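Local coordinates for ECL CdiI (Enterobacter cloacae subsp. cloacae, PDB 4NTQ), which acts as the immunity protein of a contact-dependent growth inhibition system, protecting its bacterium by binding the ribosomal RNase toxin at the end of CdiA, at residues 26-31 and 127-132; 32-37 and 42-47; 65-70 and 75-80. One frame throughout, in Å; residues are numbered along the deposited sequence.

Contact 1 of 3, residues 26-31 and 127-132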
loop_
_atom_site.group_PDB
_atom_site.type_symbol
_atom_site.label_atom_id
_atom_site.label_comp_id
_atom_site.label_asym_id
_atom_site.label_seq_id
_atom_site.Cartn_x
_atom_site.Cartn_y
_atom_site.Cartn_z
ATOM N N ASN B 26 7.449 -6.277 -12.902
ATOM C CA ASN B 26 8.331 -6.246 -14.073
ATOM C C ASN B 26 9.634 -5.469 -13.807
ATOM O O ASN B 26 10.474 -5.924 -13.027
ATOM C CB ASN B 26 7.584 -5.724 -15.307
ATOM C CG ASN B 26 8.389 -5.848 -16.561
ATOM O OD1 ASN B 26 9.421 -6.514 -16.578
ATOM N ND2 ASN B 26 7.931 -5.204 -17.627
ATOM N N ASP B 27 9.814 -4.309 -14.438
ATOM C CA ASP B 27 11.052 -3.541 -14.235
ATOM C C ASP B 27 10.974 -2.585 -13.043
ATOM O O ASP B 27 11.965 -1.956 -12.681
ATOM C CB ASP B 27 11.509 -2.813 -15.511
ATOM C CG ASP B 27 10.394 -1.986 -16.161
ATOM O OD1 ASP B 27 9.252 -1.994 -15.645
ATOM O OD2 ASP B 27 10.655 -1.344 -17.210
ATOM N N TYR B 28 9.800 -2.490 -12.423
ATOM C CA TYR B 28 9.658 -1.675 -11.226
ATOM C C TYR B 28 9.754 -2.512 -9.947
ATOM O O TYR B 28 9.227 -3.630 -9.870
ATOM C CB TYR B 28 8.346 -0.892 -11.260
ATOM C CG TYR B 28 8.101 -0.010 -10.050
ATOM C CD1 TYR B 28 8.673 1.262 -9.963
ATOM C CD2 TYR B 28 7.289 -0.444 -8.992
ATOM C CE1 TYR B 28 8.446 2.082 -8.855
ATOM C CE2 TYR B 28 7.055 0.373 -7.882
ATOM C CZ TYR B 28 7.644 1.630 -7.818
ATOM O OH TYR B 28 7.418 2.445 -6.723
ATOM N N GLU B 29 10.451 -1.976 -8.951
ATOM C CA GLU B 29 10.385 -2.542 -7.610
ATOM C C GLU B 29 10.405 -1.452 -6.544
ATOM O O GLU B 29 10.913 -0.350 -6.775
ATOM C CB GLU B 29 11.478 -3.583 -7.375
ATOM C CG GLU B 29 12.758 -3.060 -6.822
ATOM C CD GLU B 29 13.756 -4.175 -6.562
ATOM O OE1 GLU B 29 13.762 -4.762 -5.436
ATOM O OE2 GLU B 29 14.508 -4.462 -7.507
ATOM N N GLU B 30 9.831 -1.760 -5.385
ATOM C CA GLU B 30 9.675 -0.774 -4.327
ATOM C C GLU B 30 9.725 -1.494 -3.009
ATOM O O GLU B 30 9.051 -2.507 -2.846
ATOM C CB GLU B 30 8.328 -0.045 -4.449
ATOM C CG GLU B 30 8.030 0.888 -3.273
ATOM C CD GLU B 30 6.758 1.708 -3.459
ATOM O OE1 GLU B 30 6.415 2.033 -4.614
ATOM O OE2 GLU B 30 6.106 2.035 -2.446
ATOM N N GLU B 31 10.525 -0.970 -2.082
ATOM C CA GLU B 31 10.697 -1.556 -0.746
ATOM C C GLU B 31 9.446 -1.371 0.130
ATOM O O GLU B 31 8.809 -0.317 0.108
ATOM C CB GLU B 31 11.921 -0.928 -0.068
ATOM C CG GLU B 31 12.250 -1.452 1.321
ATOM C CD GLU B 31 13.604 -0.933 1.835
ATOM O OE1 GLU B 31 14.307 -0.217 1.074
ATOM O OE2 GLU B 31 13.960 -1.246 2.996
ATOM N N SER B 127 -1.121 6.835 -10.064
ATOM C CA SER B 127 0.081 6.053 -10.291
ATOM C C SER B 127 -0.304 4.649 -10.757
ATOM O O SER B 127 -1.236 4.050 -10.236
ATOM C CB SER B 127 0.936 5.997 -9.027
ATOM O OG SER B 127 1.486 7.264 -8.690
ATOM N N GLU B 128 0.408 4.132 -11.749
ATOM C CA GLU B 128 0.073 2.834 -12.329
ATOM C C GLU B 128 1.287 2.152 -12.972
ATOM O O GLU B 128 2.115 2.794 -13.614
ATOM C CB GLU B 128 -1.049 2.994 -13.366
ATOM C CG GLU B 128 -1.661 1.681 -13.825
ATOM C CD GLU B 128 -2.859 1.879 -14.750
ATOM O OE1 GLU B 128 -2.650 2.216 -15.934
ATOM O OE2 GLU B 128 -4.005 1.692 -14.293
ATOM N N TRP B 129 1.382 0.844 -12.805
ATOM C CA TRP B 129 2.446 0.080 -13.442
ATOM C C TRP B 129 1.793 -1.098 -14.167
ATOM O O TRP B 129 0.609 -1.374 -13.967
ATOM C CB TRP B 129 3.437 -0.427 -12.384
ATOM C CG TRP B 129 4.170 0.666 -11.616
ATOM C CD1 TRP B 129 5.459 1.080 -11.814
ATOM C CD2 TRP B 129 3.661 1.459 -10.530
ATOM N NE1 TRP B 129 5.780 2.084 -10.929
ATOM C CE2 TRP B 129 4.699 2.330 -10.126
ATOM C CE3 TRP B 129 2.439 1.516 -9.862
ATOM C CZ2 TRP B 129 4.546 3.251 -9.082
ATOM C CZ3 TRP B 129 2.282 2.439 -8.830
ATOM C CH2 TRP B 129 3.335 3.289 -8.445
ATOM N N HIS B 130 2.547 -1.810 -14.996
ATOM C CA HIS B 130 1.960 -2.968 -15.636
ATOM C C HIS B 130 2.883 -4.162 -15.759
ATOM O O HIS B 130 4.100 -4.024 -15.808
ATOM C CB HIS B 130 1.377 -2.605 -16.996
ATOM C CG HIS B 130 2.400 -2.179 -18.001
ATOM N ND1 HIS B 130 2.826 -0.871 -18.124
ATOM C CD2 HIS B 130 3.057 -2.881 -18.955
ATOM C CE1 HIS B 130 3.715 -0.790 -19.098
ATOM N NE2 HIS B 130 3.869 -1.994 -19.624
ATOM N N THR B 131 2.268 -5.340 -15.790
ATOM C CA THR B 131 2.962 -6.588 -16.031
ATOM C C THR B 131 2.000 -7.541 -16.740
ATOM O O THR B 131 0.807 -7.273 -16.808
ATOM C CB THR B 131 3.479 -7.202 -14.712
ATOM O OG1 THR B 131 4.256 -8.354 -15.010
ATOM C CG2 THR B 131 2.328 -7.596 -13.772
ATOM N N ASP B 132 2.511 -8.644 -17.278
ATOM C CA ASP B 132 1.676 -9.543 -18.075
ATOM C C ASP B 132 0.902 -10.522 -17.181
ATOM O O ASP B 132 1.266 -10.743 -16.030
ATOM C CB ASP B 132 2.530 -10.302 -19.085
ATOM C CG ASP B 132 3.413 -11.338 -18.427
ATOM O OD1 ASP B 132 4.095 -11.009 -17.442
ATOM O OD2 ASP B 132 3.412 -12.494 -18.875
#

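Contact 2 of 3, residues 32-37 and 42-47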
loop_
_atom_site.group_PDB
_atom_site.type_symbol
_atom_site.label_atom_id
_atom_site.label_comp_id
_atom_site.label_asym_id
_atom_site.label_seq_id
_atom_site.Cartn_x
_atom_site.Cartn_y
_atom_site.Cartn_z
ATOM N N LEU B 32 9.088 -2.410 0.880
ATOM C CA LEU B 32 7.937 -2.359 1.783
ATOM C C LEU B 32 8.301 -2.891 3.176
ATOM O O LEU B 32 9.206 -3.731 3.324
ATOM C CB LEU B 32 6.780 -3.177 1.220
ATOM C CG LEU B 32 6.261 -2.800 -0.170
ATOM C CD1 LEU B 32 5.309 -3.872 -0.632
ATOM C CD2 LEU B 32 5.581 -1.416 -0.140
ATOM N N HIS B 33 7.595 -2.388 4.187
ATOM C CA HIS B 33 7.732 -2.864 5.561
ATOM C C HIS B 33 6.375 -3.406 6.028
ATOM O O HIS B 33 5.520 -2.639 6.479
ATOM C CB HIS B 33 8.177 -1.730 6.489
ATOM C CG HIS B 33 9.487 -1.108 6.109
ATOM N ND1 HIS B 33 9.846 0.174 6.471
ATOM C CD2 HIS B 33 10.536 -1.608 5.413
ATOM C CE1 HIS B 33 11.051 0.445 6.004
ATOM N NE2 HIS B 33 11.493 -0.623 5.357
ATOM N N LEU B 34 6.180 -4.720 5.913
ATOM C CA LEU B 34 4.910 -5.341 6.251
ATOM C C LEU B 34 4.821 -5.542 7.757
ATOM O O LEU B 34 5.615 -6.292 8.321
ATOM C CB LEU B 34 4.767 -6.691 5.539
ATOM C CG LEU B 34 4.254 -6.674 4.098
ATOM C CD1 LEU B 34 5.151 -5.846 3.194
ATOM C CD2 LEU B 34 4.107 -8.093 3.554
ATOM N N PRO B 35 3.868 -4.858 8.417
ATOM C CA PRO B 35 3.737 -4.994 9.880
ATOM C C PRO B 35 3.238 -6.378 10.273
ATOM O O PRO B 35 2.350 -6.943 9.611
ATOM C CB PRO B 35 2.696 -3.921 10.250
ATOM C CG PRO B 35 1.929 -3.674 9.026
ATOM C CD PRO B 35 2.913 -3.879 7.874
ATOM N N LEU B 36 3.794 -6.908 11.356
ATOM C CA LEU B 36 3.535 -8.281 11.778
ATOM C C LEU B 36 2.730 -8.369 13.075
ATOM O O LEU B 36 2.594 -9.446 13.665
ATOM C CB LEU B 36 4.868 -9.020 11.969
ATOM C CG LEU B 36 5.824 -9.004 10.784
ATOM C CD1 LEU B 36 7.182 -9.595 11.184
ATOM C CD2 LEU B 36 5.226 -9.769 9.634
ATOM N N SER B 37 2.229 -7.237 13.548
ATOM C CA SER B 37 1.595 -7.224 14.871
ATOM C C SER B 37 0.286 -8.026 14.920
ATOM O O SER B 37 -0.130 -8.480 15.978
ATOM C CB SER B 37 1.401 -5.791 15.389
ATOM O OG SER B 37 0.505 -5.068 14.567
ATOM N N LYS B 42 2.801 -15.804 6.583
ATOM C CA LYS B 42 1.911 -16.866 6.137
ATOM C C LYS B 42 0.483 -16.318 5.953
ATOM O O LYS B 42 -0.185 -16.625 4.962
ATOM C CB LYS B 42 1.947 -18.030 7.128
ATOM C CG LYS B 42 1.977 -19.398 6.491
ATOM C CD LYS B 42 2.593 -20.432 7.427
ATOM C CE LYS B 42 4.088 -20.181 7.651
ATOM N NZ LYS B 42 4.718 -21.190 8.562
ATOM N N ASP B 43 0.035 -15.488 6.891
ATOM C CA ASP B 43 -1.266 -14.830 6.774
ATOM C C ASP B 43 -1.361 -13.898 5.552
ATOM O O ASP B 43 -2.374 -13.914 4.841
ATOM C CB ASP B 43 -1.578 -14.021 8.023
ATOM C CG ASP B 43 -1.870 -14.878 9.224
ATOM O OD1 ASP B 43 -2.384 -16.006 9.073
ATOM O OD2 ASP B 43 -1.594 -14.400 10.334
ATOM N N TYR B 44 -0.321 -13.087 5.325
ATOM C CA TYR B 44 -0.311 -12.155 4.210
ATOM C C TYR B 44 -0.430 -12.963 2.943
ATOM O O TYR B 44 -1.232 -12.647 2.057
ATOM C CB TYR B 44 0.985 -11.346 4.165
ATOM C CG TYR B 44 0.990 -10.092 5.018
ATOM C CD1 TYR B 44 0.415 -8.903 4.552
ATOM C CD2 TYR B 44 1.593 -10.083 6.279
ATOM C CE1 TYR B 44 0.421 -7.738 5.338
ATOM C CE2 TYR B 44 1.610 -8.932 7.064
ATOM C CZ TYR B 44 1.021 -7.761 6.596
ATOM O OH TYR B 44 1.036 -6.620 7.384
ATOM N N LYS B 45 0.349 -14.037 2.885
ATOM C CA LYS B 45 0.441 -14.869 1.684
ATOM C C LYS B 45 -0.869 -15.606 1.426
ATOM O O LYS B 45 -1.298 -15.753 0.284
ATOM C CB LYS B 45 1.607 -15.863 1.794
ATOM C CG LYS B 45 2.978 -15.243 1.540
ATOM C CD LYS B 45 4.109 -16.263 1.698
ATOM C CE LYS B 45 5.352 -15.773 0.968
ATOM N NZ LYS B 45 6.504 -16.698 1.106
ATOM N N ASN B 46 -1.507 -16.070 2.489
ATOM C CA ASN B 46 -2.799 -16.720 2.333
ATOM C C ASN B 46 -3.840 -15.754 1.748
ATOM O O ASN B 46 -4.591 -16.099 0.841
ATOM C CB ASN B 46 -3.271 -17.292 3.665
ATOM C CG ASN B 46 -4.733 -17.616 3.656
ATOM O OD1 ASN B 46 -5.138 -18.661 3.154
ATOM N ND2 ASN B 46 -5.548 -16.711 4.198
ATOM N N SER B 47 -3.846 -14.530 2.256
ATOM C CA SER B 47 -4.751 -13.500 1.783
ATOM C C SER B 47 -4.519 -13.172 0.309
ATOM O O SER B 47 -5.471 -12.986 -0.440
ATOM C CB SER B 47 -4.592 -12.242 2.631
ATOM O OG SER B 47 -5.135 -11.114 1.980
#

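Contact 3 of 3, residues 65-70 and 75-80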
loop_
_atom_site.group_PDB
_atom_site.type_symbol
_atom_site.label_atom_id
_atom_site.label_comp_id
_atom_site.label_asym_id
_atom_site.label_seq_id
_atom_site.Cartn_x
_atom_site.Cartn_y
_atom_site.Cartn_z
ATOM N N ALA B 65 -3.086 -6.783 0.159
ATOM C CA ALA B 65 -2.783 -5.942 1.314
ATOM C C ALA B 65 -1.311 -6.067 1.713
ATOM O O ALA B 65 -0.760 -7.166 1.745
ATOM C CB ALA B 65 -3.670 -6.310 2.493
ATOM N N VAL B 66 -0.671 -4.943 2.005
ATOM C CA VAL B 66 0.701 -4.998 2.497
ATOM C C VAL B 66 0.810 -4.328 3.866
ATOM O O VAL B 66 1.895 -3.944 4.318
ATOM C CB VAL B 66 1.686 -4.428 1.491
ATOM C CG1 VAL B 66 1.662 -5.291 0.220
ATOM C CG2 VAL B 66 1.354 -2.988 1.203
ATOM N N SER B 67 -0.341 -4.192 4.515
ATOM C CA SER B 67 -0.381 -3.904 5.932
ATOM C C SER B 67 -1.746 -4.348 6.425
ATOM O O SER B 67 -2.721 -4.311 5.678
ATOM C CB SER B 67 -0.157 -2.410 6.217
ATOM O OG SER B 67 -1.276 -1.645 5.804
HETATM N N MSE B 68 -1.806 -4.763 7.685
HETATM C CA MSE B 68 -3.024 -5.254 8.275
HETATM C C MSE B 68 -2.899 -5.175 9.779
HETATM O O MSE B 68 -1.835 -5.442 10.343
HETATM C CB MSE B 68 -3.277 -6.700 7.858
HETATM C CG MSE B 68 -4.578 -7.271 8.400
HETATM SE SE MSE B 68 -6.127 -6.289 7.695
HETATM C CE MSE B 68 -5.512 -6.137 5.829
ATOM N N TYR B 69 -3.990 -4.788 10.423
ATOM C CA TYR B 69 -4.052 -4.785 11.868
ATOM C C TYR B 69 -5.386 -5.361 12.231
ATOM O O TYR B 69 -6.151 -5.744 11.340
ATOM C CB TYR B 69 -3.907 -3.367 12.397
ATOM C CG TYR B 69 -2.571 -2.752 12.055
ATOM C CD1 TYR B 69 -2.402 -2.009 10.887
ATOM C CD2 TYR B 69 -1.469 -2.933 12.887
ATOM C CE1 TYR B 69 -1.174 -1.449 10.572
ATOM C CE2 TYR B 69 -0.240 -2.379 12.582
ATOM C CZ TYR B 69 -0.095 -1.640 11.431
ATOM O OH TYR B 69 1.134 -1.094 11.130
ATOM N N GLU B 70 -5.646 -5.457 13.532
ATOM C CA GLU B 70 -6.971 -5.764 14.037
ATOM C C GLU B 70 -7.951 -4.903 13.263
ATOM O O GLU B 70 -7.864 -3.678 13.307
ATOM C CB GLU B 70 -7.051 -5.424 15.522
ATOM C CG GLU B 70 -8.306 -5.928 16.214
ATOM C CD GLU B 70 -8.238 -7.411 16.526
ATOM O OE1 GLU B 70 -7.162 -7.872 16.967
ATOM O OE2 GLU B 70 -9.254 -8.114 16.332
ATOM N N ASN B 75 -7.375 1.964 11.031
ATOM C CA ASN B 75 -7.808 3.179 10.343
ATOM C C ASN B 75 -7.656 3.113 8.826
ATOM O O ASN B 75 -8.461 3.689 8.092
ATOM C CB ASN B 75 -7.060 4.401 10.872
ATOM C CG ASN B 75 -7.685 4.956 12.118
ATOM O OD1 ASN B 75 -8.907 4.903 12.292
ATOM N ND2 ASN B 75 -6.855 5.483 13.010
ATOM N N PHE B 76 -6.612 2.426 8.367
ATOM C CA PHE B 76 -6.336 2.281 6.937
ATOM C C PHE B 76 -5.287 1.200 6.674
ATOM O O PHE B 76 -4.501 0.871 7.549
ATOM C CB PHE B 76 -5.833 3.599 6.359
ATOM C CG PHE B 76 -4.535 4.074 6.966
ATOM C CD1 PHE B 76 -3.317 3.696 6.420
ATOM C CD2 PHE B 76 -4.536 4.910 8.062
ATOM C CE1 PHE B 76 -2.128 4.138 6.967
ATOM C CE2 PHE B 76 -3.360 5.362 8.610
ATOM C CZ PHE B 76 -2.151 4.971 8.066
ATOM N N ILE B 77 -5.275 0.658 5.467
ATOM C CA ILE B 77 -4.261 -0.307 5.089
ATOM C C ILE B 77 -3.734 0.035 3.708
ATOM O O ILE B 77 -4.460 0.593 2.881
ATOM C CB ILE B 77 -4.821 -1.738 5.054
ATOM C CG1 ILE B 77 -5.897 -1.861 3.970
ATOM C CG2 ILE B 77 -5.355 -2.139 6.428
ATOM C CD1 ILE B 77 -6.476 -3.250 3.798
ATOM N N PHE B 78 -2.460 -0.274 3.472
ATOM C CA PHE B 78 -1.872 -0.109 2.149
ATOM C C PHE B 78 -2.130 -1.356 1.341
ATOM O O PHE B 78 -2.049 -2.470 1.862
ATOM C CB PHE B 78 -0.368 0.165 2.222
ATOM C CG PHE B 78 -0.027 1.493 2.826
ATOM C CD1 PHE B 78 0.066 2.622 2.034
ATOM C CD2 PHE B 78 0.188 1.610 4.185
ATOM C CE1 PHE B 78 0.378 3.843 2.587
ATOM C CE2 PHE B 78 0.495 2.833 4.746
ATOM C CZ PHE B 78 0.588 3.952 3.945
ATOM N N THR B 79 -2.469 -1.167 0.071
ATOM C CA THR B 79 -2.683 -2.288 -0.820
ATOM C C THR B 79 -2.028 -2.029 -2.155
ATOM O O THR B 79 -1.784 -0.881 -2.534
ATOM C CB THR B 79 -4.171 -2.495 -1.104
ATOM O OG1 THR B 79 -4.654 -1.380 -1.860
ATOM C CG2 THR B 79 -4.971 -2.628 0.200
ATOM N N TRP B 80 -1.736 -3.113 -2.862
ATOM C CA TRP B 80 -1.395 -3.030 -4.269
ATOM C C TRP B 80 -2.504 -3.764 -4.997
ATOM O O TRP B 80 -2.848 -4.892 -4.632
ATOM C CB TRP B 80 -0.001 -3.604 -4.532
ATOM C CG TRP B 80 1.065 -2.669 -3.957
ATOM C CD1 TRP B 80 1.398 -2.524 -2.643
ATOM C CD2 TRP B 80 1.858 -1.707 -4.678
ATOM N NE1 TRP B 80 2.364 -1.553 -2.502
ATOM C CE2 TRP B 80 2.667 -1.042 -3.733
ATOM C CE3 TRP B 80 1.969 -1.352 -6.033
ATOM C CZ2 TRP B 80 3.574 -0.045 -4.094
ATOM C CZ3 TRP B 80 2.871 -0.367 -6.391
ATOM C CH2 TRP B 80 3.658 0.283 -5.423
HETATM O O HOH W 1 -1.764 0.192 7.403
#

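Contact 1 of 3, residues 26-31 and 127-132
Tyr28 and Trp129 carry this contact, an aromatic meeting between strand 28-35 of one antiparallel sheet and strand 129-132 of the other. The indole lies over one face of the phenol ring with its pyrrole part. Trp129 NE1 sits above the ring centre and comes within 3.2 Å of Tyr28 CD1, while the benzo side of the indole runs out toward the hydroxyl, with Trp129 CZ2 3.8 Å from Tyr28 OH. The Tyr28 ring and the five-membered ring of Trp129 are inclined at 35°, their centroids 3.8 Å apart, an oblique pairing that is neither a flat stack nor an edge-to-face one. Tyr28 reaches it with CG anti to the backbone N (chi1 180°), which carries the phenol out from its strand. Two broad rings suit a place where strands stand too far apart to pair through their backbones.

A second, looser patch lies at the loop before the strand: Asn26 CB approaches His130 O at 3.9 Å and Thr131 OG1 at 4.3 Å. Asn26 is exposed here, whereas Thr131 is buried and turns its hydroxyl to Ser135 at the start of the following helix.

Among polar groups, the carboxylate of Glu30 lies at the edge of the Tyr28 ring, in its plane, and accepts a bond from the phenol; the modelled separation is so short that its length is doubtful. Glu30 also forms a salt bridge to Arg222 of the CdiA toxin chain, which packs on Trp129 as well. Ser127 and Glu128 hydrogen-bond to Asp235 of that chain. The contact thus joins the strands of two sheets and, along one flank, forms part of the toxin-binding surface of this immunity protein.

Contact 2 of 3, residues 32-37 and 42-47
With chi1 at -86°, Tyr44 holds CG anti to its own carbonyl carbon and extends its ring from helix 41-58 to the end of strand 28-35; Leu34, at chi1 -84°, likewise swings its isobutyl group beside its backbone N, and the two side chains overlap while running in opposed senses. Leu34 CD2 stands over the middle of the phenol face, 3.9 Å from Tyr44 CD1 and close to the ring normal, a CH-pi contact. A branched aliphatic residue fits because a single methyl can settle on the ring while CB still touches its far end.

Tyr44 OH donates to Pro35 O at 2.6 Å, in the carbonyl plane and on a lone pair, with a C=O...donor angle of 139°. Tyr44 OH also lies 3.4 Å from Pro35 CD, the pyrrolidine set roughly perpendicular to the phenol. Tyrosine therefore offers both an oily face and a polar end to hold the carbonyl of a buried proline.

Trp39 meets the Tyr44 ring edge-to-face, Ile41 and Trp48 of helix 41-58 pack on Leu34, and the strand end is hydrogen-bonded on to strand 16-25, so that the helix lies against this sheet.

Contact 3 of 3, residues 65-70 and 75-80
Ala65 and Thr79 form an antiparallel non-hydrogen-bonded pair with CA atoms 4.2 Å apart, after which Val66 N still donates a nearly straight bond to Phe78 O (2.8 Å, 174°) but the chain then parts from regular strand pairing. In an unbroken ladder Phe78 N would give its hydrogen to the carbonyl of Val66; here Ser67 OG takes that place, 3.0 Å from Phe78 N. The serine can do so because chi1 of 71° sets OG between the backbone N and the carbonyl carbon, facing the strand. A small hydroxyl is apt, since it accepts the amide without pushing the chains further apart. A water prolongs the bridge, lying near Ser67 OG and donating to Phe76 O at 2.8 Å.

This is the edge of the four-stranded antiparallel sheet, where strand 61-65 gives way to the loop that returns through strand 76-85; Asn75, just before strand 76-85, hydrogen-bonds to Pro179 of the CdiA toxin chain.

Apolar side chains pack beside these bonds. Val66 CG2 touches Phe78 CB at 3.7 Å and reaches the edge of the Trp80 indole, 3.9 Å from its CD1, the one methyl serving both, while Val66 CG1 also lies against the indole edge. Met68, present as selenomethionine, starts from the loop with CG anti to the backbone N and bends at its next two torsions, which brings CE to 3.7 Å from Ile77 CD1, the two side chains running alongside each other in one direction. Thr79 turns CG2 to Ala65 CA and OG1 to Asn94 of the adjacent strand.

Contacts 1 and 2 are consecutive uses of strand 28-35, their centres about 20 Å apart. Contacts 2 and 3 lie closest, about 9 Å between centres, and touch directly: Tyr44 OH comes within 3.4 Å of Met68 N, and Pro35 CB within 3.3 Å of Tyr69 OH. Contacts 1 and 3 are about 19 Å apart between centres, on opposite sides of the chain's centre, yet Trp80 bridges them, its CH2 lying 3.4 Å from Glu30 OE1 and its CZ3 3.8 Å from Trp129 CZ3. Both also reach the CdiA toxin: Arg222 of that chain packs on Trp80 as well as on Trp129. In sequence, contacts 2 and 3 follow one another inside the long loop closed by contact 1.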